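Side-chain contact in thymidylate synthase ThyX (Streptomyces cacaoi subsp. asoensis, PDB 4P5A), which probably catalyses the FAD-dependent reductive methylation of UMP or dUMP, with methylenetetrahydrofolate as methyl donor and NADPH as reductant: residues 47-50 with 51-55. Sequence-based numbering, arbitrary orientation.
Sequences GSTR and GLIRY
The guanidinium groups of Arg50 and Arg54 lie in offset, nearly parallel planes, their centres 4.2 Å apart, a worked example of two like-charged arginines stacking one helical turn apart. Over the centre of one face of the Arg50 guanidinium sits Arg54 CD, 3.4 Å from Arg50 CZ, while Arg50 NH2 lies over the Arg54 guanidinium, displaced toward its rim. The torsions fit this offset: Arg50 is extended as far as NE, with CG anti to the backbone N (chi1 -179°), whereas Arg54 bends at chi3 (52°), beyond the CD that meets Arg50, and the two flat groups overlap only in part. Arg50 NH2 and Arg54 NH2 come within 3.6 Å, so the charges probably repel somewhat, and flat dispersion contact is likely to offset part of that cost. A serine in place of Arg54 would probably leave one face of the Arg50 guanidinium without the methylene that covers it and the stacked group beside it, and the Arg50 side chain freer to turn. One residue earlier in each turn, Thr49 CG2 meets Ile53 CD1 at 3.7 Å, the two side chains lying side by side. Beneath both pairs runs regular i to i+4 bonding, from Gly51 N bonded to O of the N-cap residue Gly47, through to Arg54 N bonded to Arg50 O at 2.9 Å. This is the first part of helix 48-58: Thr49 and Leu52 pack on Val27 of helix 23-30, while Arg50, Ile53 and Arg54 reach Val226, Ala230 and Ala233, respectively, of helix 225-233.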
# COMPACT_ATOMS: atom_id res chain seq x y z
N GLY B 47 -28.64 -13.89 14.11
CA GLY B 47 -28.15 -12.63 14.68
C GLY B 47 -27.80 -11.75 13.47
O GLY B 47 -27.35 -12.27 12.44
N SER B 48 -28.05 -10.45 13.59
CA SER B 48 -27.78 -9.50 12.51
C SER B 48 -26.25 -9.37 12.39
O SER B 48 -25.80 -9.17 11.27
CB SER B 48 -28.28 -8.08 12.83
OG SER B 48 -27.76 -7.57 14.09
N THR B 49 -25.49 -9.46 13.50
CA THR B 49 -24.00 -9.35 13.34
C THR B 49 -23.42 -10.51 12.51
O THR B 49 -22.66 -10.26 11.57
CB THR B 49 -23.27 -9.19 14.64
OG1 THR B 49 -23.57 -7.89 15.19
CG2 THR B 49 -21.69 -9.36 14.49
N ARG B 50 -23.76 -11.76 12.86
CA ARG B 50 -23.29 -12.89 12.03
C ARG B 50 -23.84 -12.79 10.62
O ARG B 50 -23.11 -13.10 9.62
CB ARG B 50 -23.72 -14.20 12.65
CG ARG B 50 -23.28 -15.36 11.91
CD ARG B 50 -23.77 -16.62 12.64
NE ARG B 50 -23.37 -17.86 11.96
CZ ARG B 50 -24.05 -18.49 10.98
NH1 ARG B 50 -25.21 -18.03 10.47
NH2 ARG B 50 -23.55 -19.60 10.49
N GLY B 51 -25.14 -12.47 10.50
CA GLY B 51 -25.69 -12.22 9.14
C GLY B 51 -24.92 -11.22 8.27
O GLY B 51 -24.58 -11.54 7.11
N LEU B 52 -24.57 -10.07 8.84
CA LEU B 52 -23.91 -9.06 8.08
C LEU B 52 -22.45 -9.50 7.73
O LEU B 52 -21.98 -9.34 6.58
CB LEU B 52 -23.88 -7.81 8.91
CG LEU B 52 -23.45 -6.50 8.16
CD1 LEU B 52 -22.80 -5.52 9.05
CD2 LEU B 52 -23.40 -6.37 6.65
N ILE B 53 -21.80 -10.10 8.70
CA ILE B 53 -20.39 -10.47 8.50
C ILE B 53 -20.33 -11.55 7.45
O ILE B 53 -19.42 -11.53 6.65
CB ILE B 53 -19.75 -10.86 9.82
CG1 ILE B 53 -19.45 -9.49 10.56
CG2 ILE B 53 -18.46 -11.72 9.69
CD1 ILE B 53 -18.98 -9.60 12.01
N ARG B 54 -21.25 -12.50 7.49
CA ARG B 54 -21.25 -13.57 6.43
C ARG B 54 -21.51 -13.00 5.07
O ARG B 54 -20.80 -13.39 4.13
CB ARG B 54 -22.20 -14.69 6.80
CG ARG B 54 -21.73 -15.50 8.05
CD ARG B 54 -22.85 -16.54 8.46
NE ARG B 54 -23.34 -17.42 7.35
CZ ARG B 54 -22.75 -18.55 6.94
NH1 ARG B 54 -23.36 -19.32 5.97
NH2 ARG B 54 -21.60 -18.97 7.49
N TYR B 55 -22.38 -12.03 4.96
CA TYR B 55 -22.67 -11.36 3.73
C TYR B 55 -21.41 -10.63 3.24
O TYR B 55 -21.00 -10.76 2.06
CB TYR B 55 -23.82 -10.36 3.89
CG TYR B 55 -23.92 -9.41 2.70
CD1 TYR B 55 -24.47 -9.83 1.47
CD2 TYR B 55 -23.44 -8.12 2.81
CE1 TYR B 55 -24.52 -8.90 0.35
CE2 TYR B 55 -23.47 -7.21 1.74
CZ TYR B 55 -24.00 -7.60 0.51
OH TYR B 55 -23.99 -6.64 -0.52